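Local coordinates for phiAB6 tailspike (Unidentified phage, PDB 5JS4), which probably binds and fragments the exopolysaccharide of Acinetobacter baumannii, as the beta-helical, trimeric tailspike of a bacteriophage, at residues Asn371-Ile376 and Ser395-Ile400; Trp391-Gln396 and Asn417-Leu422; Pro609-Tyr614 and Thr712-Ala717; Asn625-Val630 and Val639-Gly644. All blocks are in the same frame, centred on the assembly; numbering follows the deposited sequence.

Overall arrangement
The four contacts fall into two groups far apart along an elongated chain, one in the parallel beta-helix and one near the C-terminus. Contacts 1 and 2 lie in the beta-helix, their centres 8 Å apart; they share Ser395 and Gln396, and Asn371 of contact 1 and Tyr394 of contact 2 both belong to a pocket that holds a malonic acid molecule, probably from the crystallisation liquor. Contacts 3 and 4, 11 Å apart between centres, pack together in the C-terminal antiparallel region, where the side chains of Leu612 and Ile629 meet. Between the groups, the centres of contacts 1 and 3 are about 74 Å apart. Contacts 2, 3 and 4 all reach a second subunit of the trimer.

Contact 1 (Asn371-Ile376 and Ser395-Ile400); sequences NFYNQI and SQNAGI
Backbone hydrogen bonds join Phe372 to Gln396 and, further along, Gln375 to Ala398 and Ile376 to Gly399. Tyr373 O is gripped twice, by Asn397 N at 2.9 Å and Ala398 N at 3.1 Å, both approaching from the same face of its carbonyl plane.

Among side chains, Asn397 does most of the work. Its CB sits over the centre of the Tyr373 ring, 3.5 Å from the centroid, in a CH-pi contact, and its amide stacks on the ring with the planes only 7° apart. CG of Asn397 lies anti to the backbone N (chi1 -176°), which leaves OD1 to receive Asn374 ND2 at 2.8 Å, on a lone pair and in the carbonyl plane. Gln375 lays its amide carbon CD against Ser395 CB at 3.6 Å, while its NE2 donates to Asn371 O within its own segment.

Water extends the polar network: one molecule links Gln396 NE2 to Phe372 N, and another joins Gln375 OE1 to Ser395 N. Asn371 ND2 bonds Cys344 O and the bound malonic acid.

Parallel pairing of Asn374 with Ala398 and Ile376 with Ile400, one turn above the other, is the stacking of successive coils in a right-handed parallel beta-helix.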
loop_
_atom_site.group_PDB
_atom_site.type_symbol
_atom_site.label_atom_id
_atom_site.label_comp_id
_atom_site.label_asym_id
_atom_site.label_seq_id
_atom_site.Cartn_x
_atom_site.Cartn_y
_atom_site.Cartn_z
ATOM N N ASN A 371 0.937 -9.956 29.656
ATOM C CA ASN A 371 1.865 -9.443 30.673
ATOM C C ASN A 371 3.313 -9.523 30.172
ATOM O O ASN A 371 3.549 -9.359 28.976
ATOM C CB ASN A 371 1.654 -10.128 32.038
ATOM C CG ASN A 371 0.231 -9.990 32.545
ATOM O OD1 ASN A 371 -0.379 -8.926 32.430
ATOM N ND2 ASN A 371 -0.306 -11.064 33.108
ATOM N N PHE A 372 4.264 -9.773 31.073
ATOM C CA PHE A 372 5.707 -9.672 30.803
ATOM C C PHE A 372 6.172 -8.217 30.735
ATOM O O PHE A 372 5.374 -7.293 30.565
ATOM C CB PHE A 372 6.138 -10.406 29.522
ATOM C CG PHE A 372 5.919 -11.890 29.558
ATOM C CD1 PHE A 372 6.823 -12.728 30.198
ATOM C CD2 PHE A 372 4.822 -12.457 28.921
ATOM C CE1 PHE A 372 6.628 -14.099 30.218
ATOM C CE2 PHE A 372 4.623 -13.826 28.939
ATOM C CZ PHE A 372 5.524 -14.649 29.588
ATOM N N TYR A 373 7.481 -8.034 30.872
ATOM C CA TYR A 373 8.109 -6.719 30.819
ATOM C C TYR A 373 8.313 -6.343 29.352
ATOM O O TYR A 373 7.630 -5.457 28.833
ATOM C CB TYR A 373 9.426 -6.755 31.602
ATOM C CG TYR A 373 10.120 -5.427 31.761
ATOM C CD1 TYR A 373 9.630 -4.469 32.642
ATOM C CD2 TYR A 373 11.289 -5.140 31.060
ATOM C CE1 TYR A 373 10.272 -3.252 32.805
ATOM C CE2 TYR A 373 11.937 -3.924 31.215
ATOM C CZ TYR A 373 11.425 -2.986 32.093
ATOM O OH TYR A 373 12.065 -1.778 32.253
ATOM N N ASN A 374 9.246 -7.028 28.694
ATOM C CA ASN A 374 9.326 -7.050 27.243
ATOM C C ASN A 374 8.762 -8.383 26.789
ATOM O O ASN A 374 9.152 -9.429 27.302
ATOM C CB ASN A 374 10.774 -6.904 26.760
ATOM C CG ASN A 374 11.400 -5.582 27.167
ATOM O OD1 ASN A 374 12.541 -5.542 27.637
ATOM N ND2 ASN A 374 10.669 -4.494 26.981
ATOM N N GLN A 375 7.832 -8.361 25.843
ATOM C CA GLN A 375 7.221 -9.607 25.396
ATOM C C GLN A 375 8.126 -10.304 24.383
ATOM O O GLN A 375 8.536 -11.444 24.600
ATOM C CB GLN A 375 5.802 -9.362 24.885
ATOM C CG GLN A 375 4.850 -9.060 26.036
ATOM C CD GLN A 375 3.472 -8.610 25.603
ATOM O OE1 GLN A 375 3.310 -7.966 24.566
ATOM N NE2 GLN A 375 2.468 -8.926 26.412
ATOM N N ILE A 376 8.478 -9.603 23.314
ATOM C CA ILE A 376 9.437 -10.108 22.339
ATOM C C ILE A 376 10.733 -9.322 22.477
ATOM O O ILE A 376 10.747 -8.108 22.297
ATOM C CB ILE A 376 8.904 -9.968 20.898
ATOM C CG1 ILE A 376 7.585 -10.739 20.728
ATOM C CG2 ILE A 376 9.950 -10.430 19.888
ATOM C CD1 ILE A 376 7.709 -12.248 20.747
ATOM N N SER A 395 1.811 -5.642 28.361
ATOM C CA SER A 395 3.262 -5.546 28.572
ATOM C C SER A 395 3.569 -4.361 29.485
ATOM O O SER A 395 2.869 -3.351 29.460
ATOM C CB SER A 395 4.032 -5.410 27.256
ATOM O OG SER A 395 3.655 -4.243 26.554
ATOM N N GLN A 396 4.609 -4.494 30.297
ATOM C CA GLN A 396 4.955 -3.453 31.262
ATOM C C GLN A 396 5.936 -2.433 30.684
ATOM O O GLN A 396 5.978 -1.290 31.137
ATOM C CB GLN A 396 5.515 -4.088 32.533
ATOM C CG GLN A 396 4.479 -4.917 33.283
ATOM C CD GLN A 396 4.996 -6.271 33.737
ATOM O OE1 GLN A 396 6.203 -6.503 33.808
ATOM N NE2 GLN A 396 4.074 -7.180 34.039
ATOM N N ASN A 397 6.715 -2.844 29.687
ATOM C CA ASN A 397 7.700 -1.966 29.058
ATOM C C ASN A 397 7.504 -1.858 27.548
ATOM O O ASN A 397 7.420 -0.756 27.005
ATOM C CB ASN A 397 9.115 -2.459 29.358
ATOM C CG ASN A 397 10.186 -1.527 28.822
ATOM O OD1 ASN A 397 10.972 -1.901 27.947
ATOM N ND2 ASN A 397 10.216 -0.304 29.333
ATOM N N ALA A 398 7.448 -3.003 26.875
ATOM C CA ALA A 398 7.286 -3.026 25.423
ATOM C C ALA A 398 6.732 -4.356 24.934
ATOM O O ALA A 398 7.015 -5.407 25.506
ATOM C CB ALA A 398 8.612 -2.733 24.736
ATOM N N GLY A 399 5.937 -4.305 23.871
ATOM C CA GLY A 399 5.514 -5.518 23.184
ATOM C C GLY A 399 6.698 -6.148 22.467
ATOM O O GLY A 399 6.919 -7.355 22.555
ATOM N N ILE A 400 7.454 -5.314 21.758
ATOM C CA ILE A 400 8.635 -5.748 21.016
ATOM C C ILE A 400 9.782 -4.786 21.318
ATOM O O ILE A 400 9.635 -3.575 21.161
ATOM C CB ILE A 400 8.370 -5.772 19.495
ATOM C CG1 ILE A 400 7.162 -6.661 19.176
ATOM C CG2 ILE A 400 9.602 -6.261 18.745
ATOM C CD1 ILE A 400 6.631 -6.510 17.766
HETATM O O HOH W 1 1.296 -6.647 33.326
HETATM O O HOH W 2 4.658 -9.929 33.998
HETATM O O HOH W 3 1.704 -5.618 25.269
#

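Contact 2 (Trp391-Gln396 and Asn417-Leu422); sequences WLYYSQ and NIYFQL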
loop_
_atom_site.group_PDB
_atom_site.type_symbol
_atom_site.label_atom_id
_atom_site.label_comp_id
_atom_site.label_asym_id
_atom_site.label_seq_id
_atom_site.Cartn_x
_atom_site.Cartn_y
_atom_site.Cartn_z
ATOM N N TRP A 391 -1.538 -10.789 19.262
ATOM C CA TRP A 391 -2.292 -10.044 20.262
ATOM C C TRP A 391 -1.385 -9.900 21.472
ATOM O O TRP A 391 -1.097 -10.875 22.163
ATOM C CB TRP A 391 -3.616 -10.751 20.578
ATOM C CG TRP A 391 -4.457 -10.927 19.335
ATOM C CD1 TRP A 391 -4.540 -10.060 18.282
ATOM C CD2 TRP A 391 -5.315 -12.030 19.010
ATOM N NE1 TRP A 391 -5.387 -10.552 17.324
ATOM C CE2 TRP A 391 -5.876 -11.760 17.742
ATOM C CE3 TRP A 391 -5.659 -13.221 19.660
ATOM C CZ2 TRP A 391 -6.763 -12.636 17.113
ATOM C CZ3 TRP A 391 -6.542 -14.092 19.033
ATOM C CH2 TRP A 391 -7.084 -13.793 17.773
ATOM N N LEU A 392 -0.912 -8.675 21.689
ATOM C CA LEU A 392 0.132 -8.387 22.664
ATOM C C LEU A 392 -0.444 -7.483 23.746
ATOM O O LEU A 392 -0.527 -6.268 23.574
ATOM C CB LEU A 392 1.330 -7.735 21.965
ATOM C CG LEU A 392 1.968 -8.562 20.840
ATOM C CD1 LEU A 392 3.145 -7.820 20.225
ATOM C CD2 LEU A 392 2.404 -9.935 21.330
ATOM N N TYR A 393 -0.846 -8.098 24.856
ATOM C CA TYR A 393 -1.627 -7.421 25.887
ATOM C C TYR A 393 -0.840 -7.257 27.188
ATOM O O TYR A 393 -0.152 -8.175 27.635
ATOM C CB TYR A 393 -2.909 -8.209 26.182
ATOM C CG TYR A 393 -4.062 -8.005 25.210
ATOM C CD1 TYR A 393 -3.872 -8.065 23.829
ATOM C CD2 TYR A 393 -5.361 -7.801 25.680
ATOM C CE1 TYR A 393 -4.931 -7.900 22.950
ATOM C CE2 TYR A 393 -6.425 -7.640 24.804
ATOM C CZ TYR A 393 -6.204 -7.690 23.439
ATOM O OH TYR A 393 -7.249 -7.530 22.558
ATOM N N TYR A 394 -0.964 -6.076 27.785
ATOM C CA TYR A 394 -0.517 -5.802 29.161
ATOM C C TYR A 394 0.997 -5.831 29.400
ATOM O O TYR A 394 1.427 -6.004 30.543
ATOM C CB TYR A 394 -1.195 -6.747 30.176
ATOM C CG TYR A 394 -2.664 -7.047 29.943
ATOM C CD1 TYR A 394 -3.542 -6.074 29.477
ATOM C CD2 TYR A 394 -3.176 -8.311 30.215
ATOM C CE1 TYR A 394 -4.884 -6.359 29.272
ATOM C CE2 TYR A 394 -4.514 -8.606 30.019
ATOM C CZ TYR A 394 -5.364 -7.630 29.546
ATOM O OH TYR A 394 -6.692 -7.929 29.347
ATOM N N SER A 395 1.811 -5.642 28.361
ATOM C CA SER A 395 3.262 -5.546 28.572
ATOM C C SER A 395 3.569 -4.361 29.485
ATOM O O SER A 395 2.869 -3.351 29.460
ATOM C CB SER A 395 4.032 -5.410 27.256
ATOM O OG SER A 395 3.655 -4.243 26.554
ATOM N N GLN A 396 4.609 -4.494 30.297
ATOM C CA GLN A 396 4.955 -3.453 31.262
ATOM C C GLN A 396 5.936 -2.433 30.684
ATOM O O GLN A 396 5.978 -1.290 31.137
ATOM C CB GLN A 396 5.515 -4.088 32.533
ATOM C CG GLN A 396 4.479 -4.917 33.283
ATOM C CD GLN A 396 4.996 -6.271 33.737
ATOM O OE1 GLN A 396 6.203 -6.503 33.808
ATOM N NE2 GLN A 396 4.074 -7.180 34.039
ATOM N N ASN A 417 -0.650 -6.837 11.360
ATOM C CA ASN A 417 -1.771 -7.431 12.090
ATOM C C ASN A 417 -1.435 -7.633 13.566
ATOM O O ASN A 417 -1.579 -8.737 14.095
ATOM C CB ASN A 417 -2.196 -8.782 11.469
ATOM C CG ASN A 417 -2.565 -8.697 9.990
ATOM O OD1 ASN A 417 -2.612 -9.724 9.308
ATOM N ND2 ASN A 417 -2.851 -7.506 9.497
ATOM N N ILE A 418 -0.968 -6.572 14.221
ATOM C CA ILE A 418 -0.618 -6.636 15.637
ATOM C C ILE A 418 -1.546 -5.746 16.448
ATOM O O ILE A 418 -1.725 -4.566 16.131
ATOM C CB ILE A 418 0.835 -6.204 15.920
ATOM C CG1 ILE A 418 1.813 -6.899 14.967
ATOM C CG2 ILE A 418 1.189 -6.518 17.373
ATOM C CD1 ILE A 418 3.225 -6.354 15.033
ATOM N N TYR A 419 -2.123 -6.332 17.494
ATOM C CA TYR A 419 -3.007 -5.646 18.426
ATOM C C TYR A 419 -2.248 -5.461 19.739
ATOM O O TYR A 419 -2.056 -6.421 20.483
ATOM C CB TYR A 419 -4.257 -6.505 18.650
ATOM C CG TYR A 419 -5.504 -5.813 19.178
ATOM C CD1 TYR A 419 -5.447 -4.636 19.931
ATOM C CD2 TYR A 419 -6.751 -6.376 18.947
ATOM C CE1 TYR A 419 -6.608 -4.039 20.413
ATOM C CE2 TYR A 419 -7.907 -5.790 19.421
ATOM C CZ TYR A 419 -7.833 -4.624 20.154
ATOM O OH TYR A 419 -9.002 -4.060 20.615
ATOM N N PHE A 420 -1.797 -4.236 19.996
ATOM C CA PHE A 420 -1.172 -3.878 21.269
ATOM C C PHE A 420 -2.251 -3.277 22.172
ATOM O O PHE A 420 -2.832 -2.245 21.825
ATOM C CB PHE A 420 -0.071 -2.830 21.073
ATOM C CG PHE A 420 1.061 -3.252 20.169
ATOM C CD1 PHE A 420 2.184 -3.881 20.686
ATOM C CD2 PHE A 420 1.036 -2.954 18.810
ATOM C CE1 PHE A 420 3.242 -4.239 19.866
ATOM C CE2 PHE A 420 2.092 -3.307 17.984
ATOM C CZ PHE A 420 3.197 -3.949 18.514
ATOM N N GLN A 421 -2.516 -3.895 23.323
ATOM C CA GLN A 421 -3.559 -3.393 24.227
ATOM C C GLN A 421 -3.106 -3.306 25.679
ATOM O O GLN A 421 -2.520 -4.247 26.221
ATOM C CB GLN A 421 -4.829 -4.247 24.140
ATOM C CG GLN A 421 -6.006 -3.648 24.909
ATOM C CD GLN A 421 -7.333 -4.341 24.640
ATOM O OE1 GLN A 421 -7.658 -4.675 23.498
ATOM N NE2 GLN A 421 -8.118 -4.545 25.692
ATOM N N LEU A 422 -3.397 -2.160 26.296
ATOM C CA LEU A 422 -3.257 -1.957 27.744
ATOM C C LEU A 422 -1.845 -2.207 28.288
ATOM O O LEU A 422 -1.669 -2.707 29.403
ATOM C CB LEU A 422 -4.320 -2.770 28.501
ATOM C CG LEU A 422 -5.714 -2.133 28.493
ATOM C CD1 LEU A 422 -6.781 -3.134 28.905
ATOM C CD2 LEU A 422 -5.758 -0.903 29.392
HETATM O O HOH W 4 -4.391 -8.529 15.298
#
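Tyr393 and Gln421 form the tight part of this contact. Gln421 CB lies over the centre of the Tyr393 ring, 3.6 Å from its centroid, in a CH-pi contact, and the extended glutamine chain continues across that ring until CD is 3.4 Å from Tyr393 CE2. The same tyrosine turns its edge to the face of Tyr419 (planes at 58°), bringing Tyr393 OH above that ring, near its rim. On the face of Leu392 and Phe420, Leu392 CD1 touches both Phe420 CE1 at 3.6 Å and Ile418 CG2 at 3.7 Å.

Three backbone hydrogen bonds, Leu392 N to Tyr419 O, Gln421 N to Leu392 O and Tyr394 N to Gln421 O, hold the parallel strands in register. At the buried end Trp391 CD1 packs on Tyr419 CB, and a water bonds weakly to Trp391 NE1 and Asn417 O.

The contact opens toward solvent at the partly exposed Tyr394 and Leu422. Tyr394, a residue of the malonic acid pocket, has Leu422 CB 3.5 Å from its CD1, at the ring edge.

Tyr393 OH bonds Tyr360 OH of a second subunit, and Tyr419 OH bonds Glu445. This aromatic face of the beta-helix thus combines apolar burial with directed hydroxyl bonds, one of which ties neighbouring subunits together.

Contact 3 (Pro609-Tyr614 and Thr712-Ala717); sequences PMMLTY and TVAFTA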
loop_
_atom_site.group_PDB
_atom_site.type_symbol
_atom_site.label_atom_id
_atom_site.label_comp_id
_atom_site.label_asym_id
_atom_site.label_seq_id
_atom_site.Cartn_x
_atom_site.Cartn_y
_atom_site.Cartn_z
ATOM N N PRO A 609 3.114 42.842 -21.042
ATOM C CA PRO A 609 4.295 43.447 -21.665
ATOM C C PRO A 609 5.406 43.765 -20.678
ATOM O O PRO A 609 5.172 43.840 -19.472
ATOM C CB PRO A 609 3.749 44.750 -22.252
ATOM C CG PRO A 609 2.621 45.107 -21.347
ATOM C CD PRO A 609 1.994 43.797 -20.957
ATOM N N MET A 610 6.612 43.951 -21.197
ATOM C CA MET A 610 7.661 44.587 -20.418
ATOM C C MET A 610 7.285 46.048 -20.232
ATOM O O MET A 610 6.811 46.696 -21.167
ATOM C CB MET A 610 9.013 44.484 -21.118
ATOM C CG MET A 610 9.594 43.085 -21.077
ATOM S SD MET A 610 11.191 42.944 -21.897
ATOM C CE MET A 610 10.698 42.801 -23.610
ATOM N N MET A 611 7.469 46.554 -19.015
ATOM C CA MET A 611 7.294 47.973 -18.740
ATOM C C MET A 611 8.611 48.537 -18.239
ATOM O O MET A 611 9.351 47.871 -17.515
ATOM C CB MET A 611 6.171 48.201 -17.729
ATOM C CG MET A 611 4.843 47.646 -18.218
ATOM S SD MET A 611 3.437 48.104 -17.191
ATOM C CE MET A 611 3.026 49.701 -17.878
ATOM N N LEU A 612 8.899 49.762 -18.643
ATOM C CA LEU A 612 10.193 50.373 -18.375
ATOM C C LEU A 612 10.001 51.873 -18.302
ATOM O O LEU A 612 9.374 52.460 -19.174
ATOM C CB LEU A 612 11.156 49.987 -19.501
ATOM C CG LEU A 612 12.576 50.544 -19.473
ATOM C CD1 LEU A 612 13.327 50.119 -18.226
ATOM C CD2 LEU A 612 13.313 50.072 -20.716
ATOM N N THR A 613 10.528 52.496 -17.249
ATOM C CA THR A 613 10.323 53.919 -17.031
ATOM C C THR A 613 11.644 54.688 -17.004
ATOM O O THR A 613 12.624 54.239 -16.411
ATOM C CB THR A 613 9.469 54.146 -15.762
ATOM O OG1 THR A 613 8.125 53.719 -16.040
ATOM C CG2 THR A 613 9.447 55.607 -15.338
ATOM N N TYR A 614 11.651 55.821 -17.700
ATOM C CA TYR A 614 12.732 56.802 -17.659
ATOM C C TYR A 614 12.411 57.824 -16.584
ATOM O O TYR A 614 11.281 58.277 -16.494
ATOM C CB TYR A 614 12.821 57.525 -18.999
ATOM C CG TYR A 614 13.712 58.742 -18.990
ATOM C CD1 TYR A 614 15.082 58.616 -19.174
ATOM C CD2 TYR A 614 13.187 60.019 -18.802
ATOM C CE1 TYR A 614 15.906 59.725 -19.171
ATOM C CE2 TYR A 614 14.002 61.136 -18.798
ATOM C CZ TYR A 614 15.364 60.982 -18.980
ATOM O OH TYR A 614 16.189 62.082 -18.986
ATOM N N THR A 712 6.929 56.445 -19.021
ATOM C CA THR A 712 6.886 54.998 -19.098
ATOM C C THR A 712 6.771 54.560 -20.554
ATOM O O THR A 712 6.189 55.268 -21.375
ATOM C CB THR A 712 5.650 54.488 -18.332
ATOM O OG1 THR A 712 5.792 54.820 -16.944
ATOM C CG2 THR A 712 5.448 52.984 -18.485
ATOM N N VAL A 713 7.348 53.400 -20.856
ATOM C CA VAL A 713 7.038 52.676 -22.087
ATOM C C VAL A 713 6.630 51.248 -21.740
ATOM O O VAL A 713 7.050 50.693 -20.722
ATOM C CB VAL A 713 8.214 52.666 -23.096
ATOM C CG1 VAL A 713 8.696 54.081 -23.366
ATOM C CG2 VAL A 713 9.360 51.785 -22.627
ATOM N N ALA A 714 5.810 50.655 -22.601
ATOM C CA ALA A 714 5.448 49.252 -22.493
ATOM C C ALA A 714 5.630 48.641 -23.869
ATOM O O ALA A 714 5.200 49.217 -24.863
ATOM C CB ALA A 714 4.010 49.096 -22.024
ATOM N N PHE A 715 6.287 47.491 -23.931
ATOM C CA PHE A 715 6.513 46.840 -25.217
ATOM C C PHE A 715 6.652 45.339 -25.075
ATOM O O PHE A 715 6.899 44.819 -23.980
ATOM C CB PHE A 715 7.729 47.447 -25.939
ATOM C CG PHE A 715 9.052 47.185 -25.265
ATOM C CD1 PHE A 715 9.440 47.915 -24.149
ATOM C CD2 PHE A 715 9.935 46.237 -25.779
ATOM C CE1 PHE A 715 10.664 47.689 -23.540
ATOM C CE2 PHE A 715 11.162 46.009 -25.175
ATOM C CZ PHE A 715 11.526 46.734 -24.055
ATOM N N THR A 716 6.462 44.647 -26.197
ATOM C CA THR A 716 6.653 43.208 -26.260
ATOM C C THR A 716 7.779 42.887 -27.234
ATOM O O THR A 716 8.033 43.646 -28.171
ATOM C CB THR A 716 5.377 42.469 -26.690
ATOM O OG1 THR A 716 5.039 42.812 -28.039
ATOM C CG2 THR A 716 4.217 42.815 -25.769
ATOM N N ALA A 717 8.444 41.761 -27.000
ATOM C CA ALA A 717 9.561 41.324 -27.846
ATOM C C ALA A 717 9.099 40.377 -28.951
ATOM O O ALA A 717 9.889 40.013 -29.820
ATOM C CB ALA A 717 10.642 40.673 -27.002
#
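Met610 meets Phe715 through its methyl end: CE lies 3.6 Å from Phe715 CE2 and also touches Ala717 CB, while SD stands 5.0 Å from the ring centroid, obliquely placed, in a Met-aromatic contact. The bend at the end of the methionine chain (chi3 -81°) turns CE back to the phenyl ring. Beside this pair on the same face, Leu612 CB packs on Val713 CG2 at 4.0 Å.

The other face carries Met611, Ala714 and the two threonines. Met611 CG rests against Ala714 CB and its CE against Thr712 CG2. Thr613 OG1 and Thr712 OG1 share a 2.7 Å hydrogen bond across a non-hydrogen-bonded pair of the antiparallel ladder. Each hydroxyl has a second partner on a second subunit, His653 ND1 for Thr613 and Ile654 N for Thr712, so this buried polar pair is built into the trimer interface.

Between the two faces, the backbone ladder sets these side chains. Leu612 and Val713 bond reciprocally, and Phe715 N donates to Met610 O at 2.9 Å; the return bond from Met610 N to Phe715 O is weak.

Strand 708-715 lies between strands 602-615 and 654-661 in an antiparallel sheet. Trp627 and Phe694 each meet the Phe715 ring edge-to-face, and Ile629 of strand 627-633 packs on Leu612 and Val713, so the Met610, Leu612 and Phe715 face is covered by the neighbouring sheet.

Contact 4 (Asn625-Val630 and Val639-Gly644); sequences NGWKIV and VERVSG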
loop_
_atom_site.group_PDB
_atom_site.type_symbol
_atom_site.label_atom_id
_atom_site.label_comp_id
_atom_site.label_asym_id
_atom_site.label_seq_id
_atom_site.Cartn_x
_atom_site.Cartn_y
_atom_site.Cartn_z
ATOM N N ASN A 625 15.334 43.672 -18.330
ATOM C CA ASN A 625 15.664 42.566 -19.222
ATOM C C ASN A 625 16.746 42.910 -20.244
ATOM O O ASN A 625 16.783 42.325 -21.328
ATOM C CB ASN A 625 14.389 42.098 -19.948
ATOM C CG ASN A 625 14.424 40.634 -20.329
ATOM O OD1 ASN A 625 15.285 39.876 -19.881
ATOM N ND2 ASN A 625 13.463 40.221 -21.155
ATOM N N GLY A 626 17.619 43.854 -19.898
ATOM C CA GLY A 626 18.685 44.288 -20.801
ATOM C C GLY A 626 18.387 45.525 -21.625
ATOM O O GLY A 626 19.206 45.916 -22.456
ATOM N N TRP A 627 17.217 46.130 -21.417
ATOM C CA TRP A 627 16.872 47.415 -22.024
ATOM C C TRP A 627 16.828 48.521 -20.972
ATOM O O TRP A 627 16.377 48.299 -19.849
ATOM C CB TRP A 627 15.515 47.345 -22.741
ATOM C CG TRP A 627 15.590 46.696 -24.087
ATOM C CD1 TRP A 627 15.811 47.317 -25.279
ATOM C CD2 TRP A 627 15.458 45.304 -24.377
ATOM N NE1 TRP A 627 15.817 46.398 -26.301
ATOM C CE2 TRP A 627 15.610 45.152 -25.775
ATOM C CE3 TRP A 627 15.229 44.166 -23.595
ATOM C CZ2 TRP A 627 15.539 43.907 -26.404
ATOM C CZ3 TRP A 627 15.157 42.929 -24.222
ATOM C CH2 TRP A 627 15.317 42.812 -25.616
ATOM N N LYS A 628 17.300 49.705 -21.354
ATOM C CA LYS A 628 17.170 50.916 -20.538
ATOM C C LYS A 628 16.783 52.074 -21.442
ATOM O O LYS A 628 16.894 51.976 -22.669
ATOM C CB LYS A 628 18.474 51.237 -19.797
ATOM C CG LYS A 628 19.646 51.592 -20.695
ATOM C CD LYS A 628 20.839 52.039 -19.866
ATOM C CE LYS A 628 22.021 52.386 -20.746
ATOM N NZ LYS A 628 23.167 52.872 -19.930
ATOM N N ILE A 629 16.339 53.171 -20.841
ATOM C CA ILE A 629 15.988 54.365 -21.597
ATOM C C ILE A 629 16.997 55.451 -21.285
ATOM O O ILE A 629 17.232 55.763 -20.116
ATOM C CB ILE A 629 14.572 54.880 -21.269
ATOM C CG1 ILE A 629 13.555 53.742 -21.396
ATOM C CG2 ILE A 629 14.226 56.049 -22.186
ATOM C CD1 ILE A 629 12.121 54.133 -21.093
ATOM N N VAL A 630 17.586 56.020 -22.332
ATOM C CA VAL A 630 18.537 57.113 -22.179
ATOM C C VAL A 630 18.154 58.275 -23.080
ATOM O O VAL A 630 17.562 58.086 -24.148
ATOM C CB VAL A 630 19.985 56.680 -22.494
ATOM C CG1 VAL A 630 20.432 55.588 -21.537
ATOM C CG2 VAL A 630 20.124 56.220 -23.937
ATOM N N VAL A 639 15.225 53.672 -26.249
ATOM C CA VAL A 639 14.956 52.449 -25.506
ATOM C C VAL A 639 15.910 51.431 -26.119
ATOM O O VAL A 639 15.635 50.860 -27.181
ATOM C CB VAL A 639 13.482 52.006 -25.634
ATOM C CG1 VAL A 639 13.220 50.766 -24.797
ATOM C CG2 VAL A 639 12.546 53.138 -25.230
ATOM N N GLU A 640 17.050 51.242 -25.461
ATOM C CA GLU A 640 18.208 50.595 -26.079
ATOM C C GLU A 640 18.729 49.413 -25.283
ATOM O O GLU A 640 18.531 49.319 -24.071
ATOM C CB GLU A 640 19.342 51.607 -26.256
ATOM C CG GLU A 640 19.848 52.207 -24.952
ATOM C CD GLU A 640 21.120 53.012 -25.118
ATOM O OE1 GLU A 640 21.354 53.561 -26.214
ATOM O OE2 GLU A 640 21.882 53.102 -24.136
ATOM N N ARG A 641 19.436 48.537 -25.987
ATOM C CA ARG A 641 20.083 47.387 -25.379
ATOM C C ARG A 641 21.373 47.810 -24.697
ATOM O O ARG A 641 22.165 48.575 -25.258
ATOM C CB ARG A 641 20.412 46.337 -26.435
ATOM C CG ARG A 641 19.195 45.855 -27.195
ATOM C CD ARG A 641 19.489 44.639 -28.049
ATOM N NE ARG A 641 20.453 44.920 -29.114
ATOM C CZ ARG A 641 20.834 44.037 -30.036
ATOM N NH1 ARG A 641 20.357 42.798 -30.024
ATOM N NH2 ARG A 641 21.714 44.397 -30.965
ATOM N N VAL A 642 21.583 47.308 -23.488
ATOM C CA VAL A 642 22.855 47.505 -22.805
ATOM C C VAL A 642 23.870 46.465 -23.277
ATOM O O VAL A 642 23.516 45.474 -23.922
ATOM C CB VAL A 642 22.703 47.463 -21.275
ATOM C CG1 VAL A 642 21.654 48.466 -20.815
ATOM C CG2 VAL A 642 22.358 46.065 -20.790
ATOM N N SER A 643 25.138 46.705 -22.954
ATOM C CA SER A 643 26.214 45.812 -23.359
ATOM C C SER A 643 25.926 44.381 -22.916
ATOM O O SER A 643 25.588 44.140 -21.758
ATOM C CB SER A 643 27.545 46.278 -22.768
ATOM O OG SER A 643 28.602 45.431 -23.183
ATOM N N GLY A 644 26.036 43.444 -23.852
ATOM C CA GLY A 644 25.824 42.030 -23.557
ATOM C C GLY A 644 24.421 41.545 -23.874
ATOM O O GLY A 644 24.191 40.342 -23.986
#
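Trp627 and Arg641 lie side by side and point the same way, the aliphatic part of the arginine running along the indole with Arg641 CG 3.5 Å from Trp627 NE1. The indole and guanidinium planes are 32° apart. Both polar ends bond elsewhere: Trp627 NE1 donates to Ala692 O, and Arg641 NH1 to Ser647 O. Further along this face Ile629 CG1 touches Val639 CG2 at 4.0 Å.

Backbone hydrogen bonds run between the two strands at alternate pairs. Lys628 and Glu640 bond reciprocally, Lys628 N to Glu640 O at 3.0 Å and Glu640 N to Lys628 O at 2.9 Å. Val642 N then reaches Gly626 O, which also accepts from Asn645 ND2. Strands 627-633 and 636-641 form an antiparallel beta hairpin, and the second of them continues the pairing onward to strand 690-699; across the short segments the strand directions differ by 133°, a marked twist.

Lys628 and Glu640 lie on the opposite face. They run alongside each other, but Lys628 NZ stays 4.4 Å from Glu640 OE2, beyond a salt bridge; Glu640 OE1 instead makes one with Arg638. Glu640 CD rests on Val630 CG2 at 3.6 Å, the two side chains crossing at about a right angle. The lysine's methylenes are used as an apolar surface: with CG set between the backbone N and carbonyl carbon (chi1 65°) and the rest extended, Lys628 CG comes 3.7 Å from Val642 CG1.

Contacts with a second subunit follow at the Gly626 end, where Asn625 O accepts from Asn597 ND2 and Val642 packs on Asn602, both of that neighbouring chain.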